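Local coordinates for PA14 domain-containing protein (Clostridium clariflavum, PDB 6QDI) that probably senses plant-biomass sugars outside the cell through two tandem calcium-binding PA14 domains of a membrane-anchored, RsgI-like anti-sigma factor, at residues Y161-N166 with K190-D195; Q207-G212 with P280-S285; W74-L79 with K102-K107. One frame throughout, in Å; residues are numbered along the deposited sequence.

Contact 1: residues Y161-N166 with K190-D195. With CA (calcium ion), chain F.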
loop_
_atom_site.group_PDB
_atom_site.type_symbol
_atom_site.label_atom_id
_atom_site.label_comp_id
_atom_site.label_asym_id
_atom_site.label_seq_id
_atom_site.Cartn_x
_atom_site.Cartn_y
_atom_site.Cartn_z
ATOM N N TYR A 161 -9.654 5.248 16.109
ATOM C CA TYR A 161 -9.825 3.828 15.759
ATOM C C TYR A 161 -10.604 3.127 16.865
ATOM O O TYR A 161 -10.264 3.267 18.034
ATOM C CB TYR A 161 -8.483 3.149 15.564
ATOM C CG TYR A 161 -7.587 3.665 14.445
ATOM C CD1 TYR A 161 -8.074 4.389 13.367
ATOM C CD2 TYR A 161 -6.235 3.388 14.439
ATOM C CE1 TYR A 161 -7.259 4.842 12.340
ATOM C CE2 TYR A 161 -5.404 3.827 13.433
ATOM C CZ TYR A 161 -5.898 4.568 12.371
ATOM O OH TYR A 161 -5.041 4.977 11.404
ATOM N N PHE A 162 -11.631 2.391 16.437
ATOM C CA PHE A 162 -12.584 1.711 17.321
ATOM C C PHE A 162 -12.527 0.210 17.144
ATOM O O PHE A 162 -12.429 -0.306 16.015
ATOM C CB PHE A 162 -13.992 2.188 16.973
ATOM C CG PHE A 162 -14.200 3.672 17.239
ATOM C CD1 PHE A 162 -14.544 4.123 18.513
ATOM C CD2 PHE A 162 -14.080 4.593 16.218
ATOM C CE1 PHE A 162 -14.755 5.479 18.761
ATOM C CE2 PHE A 162 -14.307 5.944 16.456
ATOM C CZ PHE A 162 -14.634 6.382 17.725
ATOM N N ASP A 163 -12.591 -0.502 18.276
ATOM C CA ASP A 163 -12.503 -1.957 18.260
ATOM C C ASP A 163 -13.789 -2.643 17.862
ATOM O O ASP A 163 -13.782 -3.822 17.503
ATOM C CB ASP A 163 -12.058 -2.469 19.639
ATOM C CG ASP A 163 -10.837 -3.369 19.641
ATOM O OD1 ASP A 163 -10.248 -3.621 18.585
ATOM O OD2 ASP A 163 -10.446 -3.793 20.761
ATOM N N GLU A 164 -14.913 -1.948 17.942
ATOM C CA GLU A 164 -16.177 -2.454 17.411
ATOM C C GLU A 164 -16.435 -1.808 16.061
ATOM O O GLU A 164 -15.884 -0.741 15.763
ATOM C CB GLU A 164 -17.336 -2.130 18.369
ATOM C CG GLU A 164 -17.218 -2.839 19.696
ATOM C CD GLU A 164 -17.644 -4.288 19.632
ATOM O OE1 GLU A 164 -18.556 -4.679 18.862
ATOM O OE2 GLU A 164 -17.070 -5.061 20.421
ATOM N N ASP A 165 -17.302 -2.428 15.273
ATOM C CA ASP A 165 -17.635 -1.941 13.922
ATOM C C ASP A 165 -18.613 -0.783 13.890
ATOM O O ASP A 165 -18.987 -0.356 12.814
ATOM C CB ASP A 165 -18.021 -3.121 13.028
ATOM C CG ASP A 165 -19.351 -3.685 13.316
ATOM O OD1 ASP A 165 -20.195 -2.983 13.916
ATOM O OD2 ASP A 165 -19.620 -4.841 12.899
ATOM N N ASN A 166 -19.020 -0.291 15.065
ATOM C CA ASN A 166 -20.080 0.683 15.176
ATOM C C ASN A 166 -19.617 1.957 15.879
ATOM O O ASN A 166 -20.423 2.630 16.526
ATOM C CB ASN A 166 -21.300 0.088 15.884
ATOM C CG ASN A 166 -21.023 -0.219 17.343
ATOM O OD1 ASN A 166 -19.866 -0.216 17.748
ATOM N ND2 ASN A 166 -22.055 -0.441 18.134
ATOM N N LYS A 190 -2.097 -2.333 15.756
ATOM C CA LYS A 190 -2.092 -3.467 16.681
ATOM C C LYS A 190 -2.924 -3.199 17.916
ATOM O O LYS A 190 -3.228 -4.148 18.630
ATOM C CB LYS A 190 -0.670 -3.890 17.075
ATOM C CG LYS A 190 0.085 -4.562 15.944
ATOM C CD LYS A 190 1.517 -4.810 16.334
ATOM C CE LYS A 190 2.334 -5.392 15.201
ATOM N NZ LYS A 190 2.372 -6.851 15.240
ATOM N N SER A 191 -3.290 -1.943 18.200
ATOM C CA SER A 191 -4.203 -1.665 19.298
ATOM C C SER A 191 -5.633 -2.112 19.032
ATOM O O SER A 191 -6.451 -2.128 19.933
ATOM C CB SER A 191 -4.195 -0.170 19.620
ATOM O OG SER A 191 -4.722 0.576 18.542
ATOM N N ILE A 192 -5.932 -2.488 17.780
ATOM C CA ILE A 192 -7.257 -2.922 17.322
ATOM C C ILE A 192 -7.207 -4.416 17.077
ATOM O O ILE A 192 -6.403 -4.910 16.286
ATOM C CB ILE A 192 -7.692 -2.134 16.076
ATOM C CG1 ILE A 192 -7.760 -0.635 16.396
ATOM C CG2 ILE A 192 -8.983 -2.647 15.492
ATOM C CD1 ILE A 192 -8.943 -0.212 17.269
ATOM N N ASN A 193 -8.069 -5.155 17.759
ATOM C CA ASN A 193 -8.113 -6.598 17.623
ATOM C C ASN A 193 -8.275 -7.009 16.151
ATOM O O ASN A 193 -9.048 -6.398 15.394
ATOM C CB ASN A 193 -9.242 -7.176 18.449
ATOM C CG ASN A 193 -9.132 -8.676 18.583
ATOM O OD1 ASN A 193 -8.124 -9.210 19.002
ATOM N ND2 ASN A 193 -10.148 -9.340 18.173
ATOM N N GLN A 194 -7.555 -8.056 15.754
ATOM C CA GLN A 194 -7.494 -8.485 14.344
ATOM C C GLN A 194 -8.631 -9.473 14.036
ATOM O O GLN A 194 -8.425 -10.676 13.807
ATOM C CB GLN A 194 -6.131 -9.046 14.048
ATOM C CG GLN A 194 -5.809 -9.086 12.584
ATOM C CD GLN A 194 -4.428 -9.669 12.384
ATOM O OE1 GLN A 194 -4.282 -10.896 12.364
ATOM N NE2 GLN A 194 -3.407 -8.826 12.307
ATOM N N ASP A 195 -9.872 -8.953 14.088
ATOM C CA ASP A 195 -11.106 -9.737 13.904
ATOM C C ASP A 195 -11.970 -9.265 12.740
ATOM O O ASP A 195 -13.099 -9.702 12.619
ATOM C CB ASP A 195 -11.945 -9.781 15.215
ATOM C CG ASP A 195 -12.441 -8.423 15.661
ATOM O OD1 ASP A 195 -12.307 -7.451 14.938
ATOM O OD2 ASP A 195 -12.928 -8.335 16.826
HETATM CA CA CA F . -13.386 -5.953 16.650
HETATM O O HOH W 1 -11.214 -5.059 16.431
HETATM O O HOH W 2 -7.898 -4.279 21.150
HETATM O O HOH W 3 -12.998 -6.261 19.005
HETATM O O HOH W 4 -15.637 -6.527 17.005
#

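Contact 2: residues Q207-G212 with P280-S285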
loop_
_atom_site.group_PDB
_atom_site.type_symbol
_atom_site.label_atom_id
_atom_site.label_comp_id
_atom_site.label_asym_id
_atom_site.label_seq_id
_atom_site.Cartn_x
_atom_site.Cartn_y
_atom_site.Cartn_z
ATOM N N GLN A 207 -8.674 21.839 2.777
ATOM C CA GLN A 207 -8.515 23.200 2.309
ATOM C C GLN A 207 -8.270 23.163 0.820
ATOM O O GLN A 207 -7.329 22.516 0.348
ATOM C CB GLN A 207 -7.437 23.955 3.090
ATOM C CG GLN A 207 -7.528 25.469 2.802
ATOM C CD GLN A 207 -6.926 26.334 3.908
ATOM O OE1 GLN A 207 -6.061 25.865 4.661
ATOM N NE2 GLN A 207 -7.404 27.555 4.043
ATOM N N VAL A 208 -9.103 23.870 0.086
ATOM C CA VAL A 208 -9.222 23.730 -1.356
ATOM C C VAL A 208 -8.072 24.445 -2.053
ATOM O O VAL A 208 -7.791 25.593 -1.776
ATOM C CB VAL A 208 -10.572 24.296 -1.805
ATOM C CG1 VAL A 208 -10.700 24.374 -3.318
ATOM C CG2 VAL A 208 -11.693 23.479 -1.179
ATOM N N PRO A 209 -7.388 23.780 -3.010
ATOM C CA PRO A 209 -6.211 24.410 -3.604
ATOM C C PRO A 209 -6.502 25.391 -4.728
ATOM O O PRO A 209 -5.722 26.322 -4.915
ATOM C CB PRO A 209 -5.417 23.219 -4.140
ATOM C CG PRO A 209 -6.460 22.146 -4.388
ATOM C CD PRO A 209 -7.443 22.329 -3.279
ATOM N N TYR A 210 -7.572 25.175 -5.468
ATOM C CA TYR A 210 -7.869 25.883 -6.737
ATOM C C TYR A 210 -9.328 26.208 -6.843
ATOM O O TYR A 210 -10.172 25.399 -6.450
ATOM C CB TYR A 210 -7.474 25.008 -7.963
ATOM C CG TYR A 210 -6.092 24.401 -7.900
ATOM C CD1 TYR A 210 -4.954 25.201 -7.847
ATOM C CD2 TYR A 210 -5.920 23.031 -7.903
ATOM C CE1 TYR A 210 -3.676 24.642 -7.751
ATOM C CE2 TYR A 210 -4.650 22.483 -7.824
ATOM C CZ TYR A 210 -3.536 23.290 -7.741
ATOM O OH TYR A 210 -2.303 22.698 -7.628
ATOM N N ASP A 211 -9.665 27.373 -7.400
ATOM C CA ASP A 211 -11.047 27.653 -7.670
ATOM C C ASP A 211 -11.599 26.701 -8.774
ATOM O O ASP A 211 -11.001 26.562 -9.826
ATOM C CB ASP A 211 -11.233 29.077 -8.247
ATOM C CG ASP A 211 -11.052 30.207 -7.331
ATOM O OD1 ASP A 211 -10.810 30.045 -6.124
ATOM O OD2 ASP A 211 -11.187 31.341 -7.848
ATOM N N GLY A 212 -12.756 26.114 -8.511
ATOM C CA GLY A 212 -13.489 25.339 -9.524
ATOM C C GLY A 212 -14.336 24.270 -8.877
ATOM O O GLY A 212 -14.609 24.317 -7.688
ATOM N N PRO A 280 -10.267 20.965 -10.609
ATOM C CA PRO A 280 -9.580 21.704 -11.666
ATOM C C PRO A 280 -8.084 21.375 -11.696
ATOM O O PRO A 280 -7.369 21.613 -10.726
ATOM C CB PRO A 280 -9.822 23.166 -11.284
ATOM C CG PRO A 280 -10.361 23.158 -9.922
ATOM C CD PRO A 280 -10.849 21.839 -9.579
ATOM N N GLY A 281 -7.616 20.771 -12.783
ATOM C CA GLY A 281 -6.247 20.328 -12.878
ATOM C C GLY A 281 -5.908 19.101 -12.042
ATOM O O GLY A 281 -4.728 18.839 -11.854
ATOM N N ILE A 282 -6.917 18.403 -11.540
ATOM C CA ILE A 282 -6.729 17.308 -10.608
ATOM C C ILE A 282 -7.530 16.138 -11.184
ATOM O O ILE A 282 -8.771 16.094 -11.107
ATOM C CB ILE A 282 -7.219 17.648 -9.185
ATOM C CG1 ILE A 282 -6.505 18.865 -8.622
ATOM C CG2 ILE A 282 -7.056 16.428 -8.268
ATOM C CD1 ILE A 282 -7.170 19.409 -7.389
ATOM N N GLU A 283 -6.813 15.160 -11.725
ATOM C CA GLU A 283 -7.417 13.896 -12.141
ATOM C C GLU A 283 -7.804 13.109 -10.871
ATOM O O GLU A 283 -7.226 13.320 -9.824
ATOM C CB GLU A 283 -6.400 13.067 -12.960
ATOM C CG GLU A 283 -5.656 13.755 -14.092
ATOM C CD GLU A 283 -6.558 14.129 -15.213
ATOM O OE1 GLU A 283 -7.517 13.385 -15.486
ATOM O OE2 GLU A 283 -6.294 15.173 -15.833
ATOM N N ARG A 284 -8.782 12.209 -10.972
ATOM C CA ARG A 284 -9.213 11.437 -9.825
ATOM C C ARG A 284 -8.018 10.816 -9.119
ATOM O O ARG A 284 -7.245 10.067 -9.710
ATOM C CB ARG A 284 -10.208 10.360 -10.233
ATOM C CG ARG A 284 -10.708 9.560 -9.056
ATOM C CD ARG A 284 -11.806 8.603 -9.442
ATOM N NE ARG A 284 -12.022 7.641 -8.362
ATOM C CZ ARG A 284 -12.924 6.660 -8.420
ATOM N NH1 ARG A 284 -13.721 6.529 -9.486
ATOM N NH2 ARG A 284 -13.045 5.832 -7.395
ATOM N N SER A 285 -7.890 11.121 -7.821
ATOM C CA SER A 285 -6.666 10.817 -7.084
ATOM C C SER A 285 -6.913 11.008 -5.601
ATOM O O SER A 285 -7.834 11.710 -5.206
ATOM C CB SER A 285 -5.512 11.732 -7.548
ATOM O OG SER A 285 -5.879 13.100 -7.504
#

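Contact 3: residues W74-L79 with K102-K107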
loop_
_atom_site.group_PDB
_atom_site.type_symbol
_atom_site.label_atom_id
_atom_site.label_comp_id
_atom_site.label_asym_id
_atom_site.label_seq_id
_atom_site.Cartn_x
_atom_site.Cartn_y
_atom_site.Cartn_z
ATOM N N TRP A 74 9.202 -11.398 -11.865
ATOM C CA TRP A 74 9.489 -11.274 -13.289
ATOM C C TRP A 74 11.000 -11.225 -13.463
ATOM O O TRP A 74 11.689 -10.423 -12.823
ATOM C CB TRP A 74 8.906 -9.986 -13.910
ATOM C CG TRP A 74 7.438 -9.780 -13.978
ATOM C CD1 TRP A 74 6.660 -9.881 -15.094
ATOM C CD2 TRP A 74 6.552 -9.347 -12.940
ATOM N NE1 TRP A 74 5.378 -9.546 -14.823
ATOM C CE2 TRP A 74 5.263 -9.249 -13.505
ATOM C CE3 TRP A 74 6.714 -9.067 -11.577
ATOM C CZ2 TRP A 74 4.164 -8.813 -12.775
ATOM C CZ3 TRP A 74 5.602 -8.647 -10.840
ATOM C CH2 TRP A 74 4.355 -8.510 -11.449
ATOM N N ILE A 75 11.514 -12.052 -14.384
ATOM C CA ILE A 75 12.917 -12.003 -14.799
ATOM C C ILE A 75 12.880 -11.801 -16.309
ATOM O O ILE A 75 12.157 -12.504 -16.989
ATOM C CB ILE A 75 13.685 -13.308 -14.466
ATOM C CG1 ILE A 75 13.693 -13.615 -12.958
ATOM C CG2 ILE A 75 15.098 -13.232 -15.040
ATOM C CD1 ILE A 75 14.514 -12.658 -12.137
ATOM N N ASP A 76 13.633 -10.839 -16.818
ATOM C CA ASP A 76 13.640 -10.533 -18.244
ATOM C C ASP A 76 12.234 -10.242 -18.753
ATOM O O ASP A 76 11.849 -10.615 -19.875
ATOM C CB ASP A 76 14.263 -11.679 -19.052
ATOM C CG ASP A 76 14.538 -11.302 -20.510
ATOM O OD1 ASP A 76 14.876 -10.130 -20.767
ATOM O OD2 ASP A 76 14.426 -12.178 -21.364
ATOM N N ASN A 77 11.432 -9.608 -17.910
ATOM C CA ASN A 77 10.057 -9.251 -18.208
ATOM C C ASN A 77 9.133 -10.443 -18.424
ATOM O O ASN A 77 7.993 -10.280 -18.903
ATOM C CB ASN A 77 9.993 -8.212 -19.323
ATOM C CG ASN A 77 10.846 -7.002 -18.983
ATOM O OD1 ASN A 77 10.547 -6.271 -18.061
ATOM N ND2 ASN A 77 11.979 -6.836 -19.694
ATOM N N LYS A 78 9.529 -11.629 -17.963
ATOM C CA LYS A 78 8.694 -12.789 -18.010
ATOM C C LYS A 78 8.270 -13.092 -16.568
ATOM O O LYS A 78 9.138 -13.225 -15.674
ATOM C CB LYS A 78 9.418 -13.977 -18.605
ATOM C CG LYS A 78 8.534 -15.209 -18.697
ATOM C CD LYS A 78 9.173 -16.394 -19.436
ATOM C CE LYS A 78 9.099 -16.291 -20.946
ATOM N NZ LYS A 78 7.715 -16.307 -21.534
ATOM N N LEU A 79 6.962 -13.247 -16.323
ATOM C CA LEU A 79 6.457 -13.597 -14.992
ATOM C C LEU A 79 6.682 -15.084 -14.789
ATOM O O LEU A 79 5.967 -15.907 -15.340
ATOM C CB LEU A 79 4.978 -13.228 -14.925
ATOM C CG LEU A 79 4.238 -13.489 -13.627
ATOM C CD1 LEU A 79 4.910 -12.823 -12.424
ATOM C CD2 LEU A 79 2.787 -13.028 -13.750
ATOM N N LYS A 102 24.997 -10.902 -19.091
ATOM C CA LYS A 102 23.981 -9.998 -19.625
ATOM C C LYS A 102 23.101 -9.453 -18.482
ATOM O O LYS A 102 22.820 -10.162 -17.509
ATOM C CB LYS A 102 23.131 -10.752 -20.657
ATOM C CG LYS A 102 22.088 -9.913 -21.372
ATOM C CD LYS A 102 21.479 -10.618 -22.578
ATOM C CE LYS A 102 20.951 -9.607 -23.585
ATOM N NZ LYS A 102 19.918 -10.203 -24.468
ATOM N N LEU A 103 22.735 -8.177 -18.582
ATOM C CA LEU A 103 21.854 -7.568 -17.591
ATOM C C LEU A 103 20.408 -7.796 -17.978
ATOM O O LEU A 103 20.000 -7.474 -19.108
ATOM C CB LEU A 103 22.069 -6.064 -17.508
ATOM C CG LEU A 103 23.377 -5.634 -16.893
ATOM C CD1 LEU A 103 23.656 -4.164 -17.195
ATOM C CD2 LEU A 103 23.348 -5.884 -15.401
ATOM N N TYR A 104 19.624 -8.282 -17.040
ATOM C CA TYR A 104 18.217 -8.528 -17.243
ATOM C C TYR A 104 17.385 -7.750 -16.249
ATOM O O TYR A 104 17.767 -7.576 -15.107
ATOM C CB TYR A 104 17.904 -9.991 -17.063
ATOM C CG TYR A 104 18.556 -10.880 -18.098
ATOM C CD1 TYR A 104 17.927 -11.116 -19.328
ATOM C CD2 TYR A 104 19.759 -11.519 -17.862
ATOM C CE1 TYR A 104 18.487 -11.927 -20.297
ATOM C CE2 TYR A 104 20.324 -12.354 -18.819
ATOM C CZ TYR A 104 19.682 -12.559 -20.034
ATOM O OH TYR A 104 20.256 -13.383 -20.990
ATOM N N ASP A 105 16.211 -7.305 -16.678
ATOM C CA ASP A 105 15.276 -6.725 -15.752
ATOM C C ASP A 105 14.862 -7.754 -14.696
ATOM O O ASP A 105 14.711 -8.943 -14.997
ATOM C CB ASP A 105 14.048 -6.257 -16.492
ATOM C CG ASP A 105 14.345 -5.064 -17.381
ATOM O OD1 ASP A 105 15.038 -4.142 -16.903
ATOM O OD2 ASP A 105 13.862 -5.042 -18.491
ATOM N N ILE A 106 14.641 -7.261 -13.488
ATOM C CA ILE A 106 14.074 -8.055 -12.415
ATOM C C ILE A 106 13.055 -7.147 -11.722
ATOM O O ILE A 106 13.333 -5.986 -11.419
ATOM C CB ILE A 106 15.129 -8.637 -11.426
ATOM C CG1 ILE A 106 14.443 -9.377 -10.281
ATOM C CG2 ILE A 106 16.078 -7.568 -10.924
ATOM C CD1 ILE A 106 15.407 -10.245 -9.499
ATOM N N LYS A 107 11.885 -7.726 -11.428
ATOM C CA LYS A 107 10.848 -7.083 -10.617
ATOM C C LYS A 107 10.272 -8.123 -9.697
ATOM O O LYS A 107 9.899 -9.221 -10.168
ATOM C CB LYS A 107 9.763 -6.477 -11.516
ATOM C CG LYS A 107 8.624 -5.857 -10.720
ATOM C CD LYS A 107 7.635 -5.069 -11.574
ATOM C CE LYS A 107 7.009 -5.838 -12.696
ATOM N NZ LYS A 107 6.022 -5.006 -13.437
HETATM O O HOH W 5 15.548 -7.859 -19.464
HETATM O O HOH W 6 11.697 -8.546 -15.289
HETATM O O HOH W 7 11.159 -3.744 -17.519
#

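Contact 1: residues Y161-N166 with K190-D195
Asp163 reaches across to the loop 190-195 with its carboxylate, and OD1 accepts the backbone N-H of Asn193 at 2.8 Å. The bond uses the syn lone pair of OD1 and is somewhat bent, with 147° at the hydrogen. It depends on an unusual first torsion: at chi1 -126° CG nearly eclipses the CA-H bond, which swings the carboxylate over Ile192 toward the Asn193 amide. The same Asp163 OD1 lies against the methyl branch CG2 of Ile192 at 3.5 Å. The other branch of Ile192 runs back toward the strand, where CD1 rests against the carbonyl carbon of Phe162 at 3.6 Å and on Tyr161 CB at 3.8 Å, while the Tyr161 ring turns off from the loop, its OH bonding to Asp176 and Arg40.

The calcium ion ties the two segments together a second time. Asp163 binds it through its backbone O at 2.3 Å, not through its carboxylate, whereas Asp195 chelates with both oxygens, OD1 at 2.5 Å and OD2 at 2.4 Å. Three waters and the backbone O of Lys197 complete seven ligands. One metal-bound water donates to Asp163 OD1 and to Asn193 O, so this carboxylate acts in the second shell and orients a first-shell water. A second water, off the metal, donates to Asp163 OD2 at 2.6 Å and to Ser191 O. Asn193 ND2 adds a weak hydrogen bond to Asp195 OD2.

The site lies where strand 157-162 runs out, between its antiparallel neighbours 170-176 and 198-207. Ile192 also packs on Phe198 and Lys171 of those strands. Lys190 forms a salt bridge with Glu43, so the surroundings of this calcium loop also reach the first PA14 domain.

Contact 2: residues Q207-G212 with P280-S285
Pro280 pushes its ring corner, CG, into a shallow hollow on the loop 207-212. The floor of that hollow is backbone: Pro280 CG sits 3.5 Å from Asp211 O and 3.8 Å from Gly212 CA, with Tyr210 CB as a wall 3.9 Å from the same carbon. The dip exists because Gly212 carries no side chain, its CA facing the proline directly. The backbone there is extended with a positive phi (152°), a shape that suits glycine.

Beside this bump the Tyr210 ring lies next to the carbonyl of Pro280 and reaches Ile282. Tyr210 CD2 lies 3.5 Å from Pro280 O, approached obliquely, and 3.9 Å from Ile282 CD1, which meets the ring at its edge and in its plane. With CG beside its own backbone N (chi1 -48°), the tyrosine folds back over the preceding proline, and Pro209 CB stands 3.7 Å above the centre of one face of the Tyr210 ring. Ring edge and proline thus make a corner, and Ile282 CD1 fills it, touching Pro209 CG at 4.1 Å. No hydrogen bond crosses between the segments, so their contact is van der Waals packing over 211 Å².

Around this corner, Tyr214 of strand 212-220 packs on both Pro209 and Pro280, while Trp277 of strand 271-279 lies against Pro209 and Ile282. Ile150 and Pro151, from the interdomain connection, touch Ile282, Pro209 and Tyr210. The contact sits at the surface of the second domain, joining the loop between strands 198-207 and 212-220 to the segment from Pro280 into the short strand that begins at Ile282.

Contact 3: residues W74-L79 with K102-K107
Lys107 leaves the sheet extended, then bends at chi3 (56°), and this kink lays its CE over the indole of Trp74. The tryptophan's own chi1 of -65° puts CG beside the backbone N and runs the ring alongside the lysine. Lys107 CE stands 3.5 Å from the centroid of the Trp74 six-membered ring in a CH-pi contact. Lys107 NZ lies 4.2 Å from the centroid of the Trp74 six-membered ring, only 5° off the normal, which makes it a cation-pi pair. Leu79 CD1 covers the opposite face, so the indole is sandwiched between a leucine methyl and the lysine chain.

In the backbone these two residues form an antiparallel hydrogen-bonded pair: Trp74 N to Lys107 O at 2.8 Å, returned by Lys107 N to Trp74 O at 3.0 Å. Ile75 and Ile106 follow as a non-hydrogen-bonded pair, their CD1 methyls 3.7 Å apart on the other face of the sheet, where Ile53 and Ile96 join them.

Past the strand, Asp76 N bonds to Asp105 O. Asn77 ND2 donates to the anti lone pair of Asp105 OD2 at 2.9 Å, while OD1 of that carboxylate has a salt bridge to Lys52. Asp76 OD1 meets the edge of the Tyr104 ring, 3.5 Å from CD1.

Asp76 and Asn77, both with positive phi, are the corners of a type I' turn, and Ile75 and Lys78 exchange both backbone bonds: a tight two-residue beta hairpin whose first strand pairs antiparallel with strand 104-113 in the all-beta, two-sheet PA14 fold of the first domain.

From the N terminus, contact 3 comes first, closing a 22-residue loop in the first PA14 domain and setting the 71-83 hairpin against strand 104-113. The chain then passes through the interdomain connection into the second PA14 domain. There contact 1 joins the end of strand 157-162 to the loop before strand 198-207, a span of 23 intervening residues. Contact 2 closes the longest loop, 67 residues, and ties the 207-212 loop to the segment from Pro280 into the strand beginning at Ile282. The three follow in series; none nests or crosses. Contacts 1 and 2 have centres 33 Å apart within one domain; contact 3 lies about 41 Å from contact 1 and 39 Å from contact 2, centre to centre.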